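Side-chain contacts in NS1 (Human bocavirus, PDB 4KW3), which probably starts and directs viral DNA replication, with an N-terminal domain that recognises and nicks the origin and further regions for ATPase and helicase activity: residues A[127-130]-A[131-135]; A[190-193]-A[194-198]. All coordinates share one frame; numbering follows the deposited sequence.

Contact 1: residues A[127-130]-A[131-135]; sequences KRNA and KSSCA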
ATOM      1  N   LYS A 127     -20.325  -7.911   7.295  1.00 60.66           N
ATOM      2  CA  LYS A 127     -19.877  -8.197   8.656  1.00 57.35           C
ATOM      3  C   LYS A 127     -19.671  -9.693   8.850  1.00 61.77           C
ATOM      4  O   LYS A 127     -18.811 -10.141   9.601  1.00 70.00           O
ATOM      5  CB  LYS A 127     -20.865  -7.667   9.711  1.00 65.33           C
ATOM      6  CG  LYS A 127     -20.645  -6.227  10.139  1.00 83.97           C
ATOM      7  CD  LYS A 127     -21.089  -6.033  11.595  1.00100.86           C
ATOM      8  CE  LYS A 127     -20.366  -4.852  12.251  1.00112.40           C
ATOM      9  NZ  LYS A 127     -20.519  -3.542  11.537  1.00114.34           N
ATOM     10  N   ARG A 128     -20.486 -10.455   8.150  1.00 68.76           N
ATOM     11  CA  ARG A 128     -20.549 -11.894   8.282  1.00 78.21           C
ATOM     12  C   ARG A 128     -19.257 -12.564   7.763  1.00 77.83           C
ATOM     13  O   ARG A 128     -18.772 -13.530   8.356  1.00 88.09           O
ATOM     14  CB  ARG A 128     -21.831 -12.359   7.568  1.00 79.26           C
ATOM     15  CG  ARG A 128     -22.402 -13.693   7.956  1.00 91.65           C
ATOM     16  CD  ARG A 128     -23.519 -14.082   6.986  1.00108.36           C
ATOM     17  NE  ARG A 128     -23.169 -13.792   5.594  1.00122.71           N
ATOM     18  CZ  ARG A 128     -22.444 -14.589   4.811  1.00125.78           C
ATOM     19  NH1 ARG A 128     -22.014 -15.760   5.267  1.00127.15           N
ATOM     20  NH2 ARG A 128     -22.174 -14.225   3.560  1.00121.60           N
ATOM     21  N   ASN A 129     -18.731 -12.082   6.638  1.00 69.27           N
ATOM     22  CA  ASN A 129     -17.527 -12.667   6.030  1.00 64.79           C
ATOM     23  C   ASN A 129     -16.228 -11.849   6.026  1.00 57.49           C
ATOM     24  O   ASN A 129     -15.161 -12.389   5.733  1.00 60.49           O
ATOM     25  CB  ASN A 129     -17.819 -13.207   4.617  1.00 41.66           C
ATOM     26  CG  ASN A 129     -18.067 -12.107   3.590  1.00 55.66           C
ATOM     27  OD1 ASN A 129     -18.196 -10.921   3.925  1.00 60.76           O
ATOM     28  ND2 ASN A 129     -18.136 -12.504   2.319  1.00 43.97           N
ATOM     29  N   ALA A 130     -16.299 -10.554   6.316  1.00 47.73           N
ATOM     30  CA  ALA A 130     -15.100  -9.721   6.181  1.00 43.41           C
ATOM     31  C   ALA A 130     -13.884 -10.161   7.009  1.00 42.16           C
ATOM     32  O   ALA A 130     -12.777 -10.223   6.480  1.00 46.26           O
ATOM     33  CB  ALA A 130     -15.429  -8.250   6.448  1.00 36.72           C
ATOM     34  N   LYS A 131     -14.074 -10.448   8.289  1.00 37.23           N
ATOM     35  CA  LYS A 131     -12.956 -10.877   9.129  1.00 47.43           C
ATOM     36  C   LYS A 131     -12.411 -12.237   8.697  1.00 47.22           C
ATOM     37  O   LYS A 131     -11.196 -12.446   8.635  1.00 57.31           O
ATOM     38  CB  LYS A 131     -13.343 -10.914  10.618  1.00 49.40           C
ATOM     39  CG  LYS A 131     -12.164 -11.255  11.506  1.00 51.25           C
ATOM     40  CD  LYS A 131     -12.381 -10.947  12.958  1.00 58.87           C
ATOM     41  CE  LYS A 131     -11.134 -11.348  13.751  1.00 69.14           C
ATOM     42  NZ  LYS A 131     -11.298 -11.168  15.222  1.00 82.26           N
ATOM     43  N   SER A 132     -13.315 -13.161   8.403  1.00 41.96           N
ATOM     44  CA  SER A 132     -12.938 -14.534   8.064  1.00 52.01           C
ATOM     45  C   SER A 132     -12.235 -14.615   6.706  1.00 49.99           C
ATOM     46  O   SER A 132     -11.589 -15.621   6.386  1.00 50.62           O
ATOM     47  CB  SER A 132     -14.167 -15.450   8.079  1.00 42.77           C
ATOM     48  OG  SER A 132     -15.034 -15.154   6.992  1.00 72.03           O
ATOM     49  N   SER A 133     -12.344 -13.548   5.916  1.00 44.27           N
ATOM     50  CA  SER A 133     -11.739 -13.545   4.597  1.00 39.00           C
ATOM     51  C   SER A 133     -10.280 -13.154   4.645  1.00 51.45           C
ATOM     52  O   SER A 133      -9.632 -13.138   3.612  1.00 46.58           O
ATOM     53  CB  SER A 133     -12.485 -12.640   3.630  1.00 43.27           C
ATOM     54  OG  SER A 133     -13.805 -13.095   3.469  1.00 51.96           O
ATOM     55  N   CYS A 134      -9.776 -12.832   5.835  1.00 37.55           N
ATOM     56  CA  CYS A 134      -8.380 -12.454   5.991  1.00 43.09           C
ATOM     57  C   CYS A 134      -7.359 -13.412   5.354  1.00 46.22           C
ATOM     58  O   CYS A 134      -6.487 -12.974   4.617  1.00 51.89           O
ATOM     59  CB  CYS A 134      -8.020 -12.212   7.459  1.00 36.56           C
ATOM     60  SG  CYS A 134      -8.471 -10.585   8.058  1.00 42.60           S
ATOM     61  N   ALA A 135      -7.447 -14.706   5.646  1.00 40.22           N
ATOM     62  CA  ALA A 135      -6.455 -15.648   5.119  1.00 47.35           C
ATOM     63  C   ALA A 135      -6.497 -15.743   3.589  1.00 51.19           C
ATOM     64  O   ALA A 135      -5.457 -15.750   2.917  1.00 56.40           O
ATOM     65  CB  ALA A 135      -6.624 -17.021   5.753  1.00 41.36           C
TER

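Contact 2: residues A[190-193]-A[194-198]; sequences YRDR and RGDLH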
ATOM      1  N   TYR A 190     -13.449  -1.582  15.564  1.00 67.39           N
ATOM      2  CA  TYR A 190     -13.639  -0.580  16.611  1.00 72.46           C
ATOM      3  C   TYR A 190     -14.729  -0.970  17.606  1.00 75.47           C
ATOM      4  O   TYR A 190     -15.474  -1.917  17.383  1.00 77.76           O
ATOM      5  CB  TYR A 190     -13.958   0.784  16.017  1.00 67.74           C
ATOM      6  CG  TYR A 190     -15.330   0.875  15.418  1.00 77.10           C
ATOM      7  CD1 TYR A 190     -15.576   0.423  14.132  1.00 83.92           C
ATOM      8  CD2 TYR A 190     -16.387   1.426  16.138  1.00 84.68           C
ATOM      9  CE1 TYR A 190     -16.840   0.515  13.571  1.00 93.62           C
ATOM     10  CE2 TYR A 190     -17.657   1.523  15.587  1.00 94.12           C
ATOM     11  CZ  TYR A 190     -17.877   1.065  14.302  1.00 99.56           C
ATOM     12  OH  TYR A 190     -19.135   1.153  13.738  1.00106.13           O
ATOM     13  N   ARG A 191     -14.794  -0.244  18.717  1.00 79.12           N
ATOM     14  CA  ARG A 191     -15.901  -0.363  19.680  1.00 78.68           C
ATOM     15  C   ARG A 191     -16.879   0.821  19.624  1.00 88.58           C
ATOM     16  O   ARG A 191     -16.469   1.962  19.380  1.00 93.30           O
ATOM     17  CB  ARG A 191     -15.388  -0.523  21.104  1.00 48.72           C
ATOM     18  CG  ARG A 191     -14.418  -1.645  21.244  1.00 57.25           C
ATOM     19  CD  ARG A 191     -15.015  -2.757  22.055  1.00 59.89           C
ATOM     20  NE  ARG A 191     -14.066  -3.850  22.215  1.00 58.64           N
ATOM     21  CZ  ARG A 191     -14.387  -5.024  22.740  1.00 70.21           C
ATOM     22  NH1 ARG A 191     -15.628  -5.246  23.156  1.00 82.92           N
ATOM     23  NH2 ARG A 191     -13.471  -5.973  22.855  1.00 75.45           N
ATOM     24  N   ASP A 192     -18.175   0.544  19.747  1.00 84.84           N
ATOM     25  CA  ASP A 192     -19.120   1.623  20.021  1.00 83.15           C
ATOM     26  C   ASP A 192     -19.075   1.914  21.527  1.00 92.28           C
ATOM     27  O   ASP A 192     -18.282   1.305  22.267  1.00 78.20           O
ATOM     28  CB  ASP A 192     -20.550   1.338  19.523  1.00 79.11           C
ATOM     29  CG  ASP A 192     -21.190   0.077  20.152  1.00 86.47           C
ATOM     30  OD1 ASP A 192     -20.720  -0.474  21.192  1.00 69.38           O
ATOM     31  OD2 ASP A 192     -22.231  -0.344  19.603  1.00 99.01           O
ATOM     32  N   ARG A 193     -19.925   2.835  21.971  1.00107.44           N
ATOM     33  CA  ARG A 193     -19.992   3.225  23.380  1.00120.81           C
ATOM     34  C   ARG A 193     -20.164   2.034  24.334  1.00119.09           C
ATOM     35  O   ARG A 193     -19.422   1.895  25.317  1.00114.51           O
ATOM     36  CB  ARG A 193     -21.130   4.230  23.584  1.00132.73           C
ATOM     37  CG  ARG A 193     -22.374   3.931  22.744  1.00141.51           C
ATOM     38  CD  ARG A 193     -22.362   4.710  21.430  1.00144.27           C
ATOM     39  NE  ARG A 193     -23.429   4.304  20.516  1.00147.78           N
ATOM     40  CZ  ARG A 193     -24.697   4.698  20.615  1.00149.81           C
ATOM     41  NH1 ARG A 193     -25.077   5.499  21.601  1.00149.71           N
ATOM     42  NH2 ARG A 193     -25.593   4.280  19.731  1.00149.81           N
ATOM     43  N   ARG A 194     -21.107   1.154  24.001  1.00114.45           N
ATOM     44  CA  ARG A 194     -21.462   0.017  24.850  1.00103.25           C
ATOM     45  C   ARG A 194     -20.356  -1.027  24.938  1.00 90.07           C
ATOM     46  O   ARG A 194     -20.410  -1.925  25.781  1.00 82.22           O
ATOM     47  CB  ARG A 194     -22.749  -0.646  24.345  1.00104.10           C
ATOM     48  CG  ARG A 194     -23.840   0.333  23.917  1.00107.36           C
ATOM     49  CD  ARG A 194     -25.152  -0.406  23.708  1.00107.43           C
ATOM     50  NE  ARG A 194     -26.253   0.467  23.314  1.00104.13           N
ATOM     51  CZ  ARG A 194     -26.466   0.883  22.069  1.00106.87           C
ATOM     52  NH1 ARG A 194     -25.634   0.519  21.099  1.00109.17           N
ATOM     53  NH2 ARG A 194     -27.501   1.671  21.794  1.00106.00           N
ATOM     54  N   GLY A 195     -19.371  -0.929  24.049  1.00 91.32           N
ATOM     55  CA  GLY A 195     -18.272  -1.878  24.052  1.00 93.11           C
ATOM     56  C   GLY A 195     -18.436  -3.057  23.109  1.00 85.57           C
ATOM     57  O   GLY A 195     -17.798  -4.102  23.286  1.00 89.20           O
ATOM     58  N   ASP A 196     -19.323  -2.914  22.132  1.00 68.67           N
ATOM     59  CA  ASP A 196     -19.488  -3.947  21.117  1.00 70.13           C
ATOM     60  C   ASP A 196     -18.446  -3.766  19.995  1.00 68.77           C
ATOM     61  O   ASP A 196     -18.120  -2.627  19.643  1.00 53.94           O
ATOM     62  CB  ASP A 196     -20.904  -3.871  20.525  1.00 68.16           C
ATOM     63  CG  ASP A 196     -21.997  -4.250  21.537  1.00 76.13           C
ATOM     64  OD1 ASP A 196     -21.756  -5.168  22.368  1.00 66.66           O
ATOM     65  OD2 ASP A 196     -23.093  -3.626  21.491  1.00 74.34           O
ATOM     66  N   LEU A 197     -17.955  -4.872  19.420  1.00 66.69           N
ATOM     67  CA  LEU A 197     -17.060  -4.801  18.253  1.00 58.53           C
ATOM     68  C   LEU A 197     -17.753  -4.680  16.908  1.00 53.27           C
ATOM     69  O   LEU A 197     -18.767  -5.317  16.649  1.00 58.94           O
ATOM     70  CB  LEU A 197     -16.162  -6.024  18.130  1.00 66.78           C
ATOM     71  CG  LEU A 197     -14.756  -5.930  18.677  1.00 76.03           C
ATOM     72  CD1 LEU A 197     -13.986  -7.132  18.170  1.00 73.60           C
ATOM     73  CD2 LEU A 197     -14.149  -4.643  18.176  1.00 79.57           C
ATOM     74  N   HIS A 198     -17.187  -3.833  16.062  1.00 54.66           N
ATOM     75  CA  HIS A 198     -17.645  -3.665  14.688  1.00 66.24           C
ATOM     76  C   HIS A 198     -16.467  -3.698  13.724  1.00 66.25           C
ATOM     77  O   HIS A 198     -15.419  -3.121  14.004  1.00 63.37           O
ATOM     78  CB  HIS A 198     -18.397  -2.353  14.567  1.00 77.90           C
ATOM     79  CG  HIS A 198     -19.507  -2.228  15.555  1.00 84.45           C
ATOM     80  ND1 HIS A 198     -20.784  -2.681  15.299  1.00 80.29           N
ATOM     81  CD2 HIS A 198     -19.518  -1.756  16.824  1.00 85.49           C
ATOM     82  CE1 HIS A 198     -21.541  -2.463  16.358  1.00 84.96           C
ATOM     83  NE2 HIS A 198     -20.796  -1.908  17.298  1.00 87.86           N
TER

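Contact 1: residues A[127-130]-A[131-135]
The carbonyl oxygen of N129 is gripped by two serine hydroxyls, which reach it from opposite faces of the carbonyl plane. S133 OG donates to N129 O at 2.7 Å, 42° out of that plane, and S132 OG donates to N129 O at 3.0 Å from the other face. Both donors stand well out of the plane, neither on a lone pair, so the acceptor is held from its two faces. Different rotations bring the two hydroxyls to the same oxygen: S132 OG sits between its backbone N and carbonyl carbon (chi1 70°), S133 OG beside its backbone N and anti to its carbonyl carbon (chi1 -62°). The backbone amide of S133 adds two weak bonds, S133 N to N129 O at 3.1 Å and S133 N to A130 O at 3.4 Å. This is the loop that follows strand 114-122, the carrier of the predicted RCR-2 motif, and it enters helix 134-149 through a type I beta turn from K131 to C134, closed by C134 N to K131 O at 3.2 Å. S133 OG also meets K93 NZ by a hydrogen bond, tying the turn to helix 74-94, and A130 O is hydrogen-bonded to Y18 OH of strand 15-21. The N129 amide bonds back into the loop, OD1 to S126 N and ND2 to G124 O, while N129 CB lies 4.1 Å from S132 OG. A130 is buried, its CB side packing on F16 and I187, and K131 runs out extended from CG past I187 and Q189.

Contact 2: residues A[190-193]-A[194-198]
One face of the Y190 ring is covered by H198 CB, which sits 3.8 Å from the ring centroid in a CH-pi contact. The imidazole of H198 continues past that ring, its plane 27° from the phenol plane, but slid so far that the two barely overlap. Near the imidazole edge lies D192 OD2, and over the centre of one face of the R191 guanidinium lies L197 CG, 4.1 Å above the plane. These groups decorate a beta hairpin of strands 185-191 and 197-198, with Y190 and H198 on one face and R191 and L197 on the other. Y190 and H198 form an antiparallel hydrogen-bonded pair, with Y190 N to H198 O and H198 N to Y190 O both at 2.9 Å. The connection is a type I turn from D192 to G195 followed by a classic G1 bulge: G195 N bonds to D192 O at 3.1 Å, D192 N bonds to D196 O, and G195 has positive phi (94°). Residues 193-197 probably belong to the origin-binding region, and the exposed R193 and R194, lying side by side, are consistent with a tip that meets DNA phosphates. D192 braces the loop from within, its CG between the backbone N and carbonyl carbon (chi1 60°). D196 N bonds to D192 OD1 at 3.0 Å, and R194 NH1 makes a long salt bridge to D192 OD2 at 3.8 Å. H198 NE2 donates to that same D192 OD2 at 3.1 Å, arriving steeply above the carboxylate plane.

How the contacts relate
Contact 1 comes first along the chain, in the loop between strand 114-122 and helix 134-149; contact 2 follows after helix 160-177, at the end of strand 185-191. Their centres are about 18 Å apart, on the same side of the chain's centre, and they meet where K127 CE packs 3.8 Å from H198 ND1. Strand 185-191 serves both: I187 and Q189 receive side chains of contact 1, and the strand then projects into the hairpin of contact 2. In this nickase domain the helix entry thus packs on the same strand of the mixed sheet that runs on into a surface hairpin of probable origin-binding function, both lying away from the predicted metal and tyrosine sites.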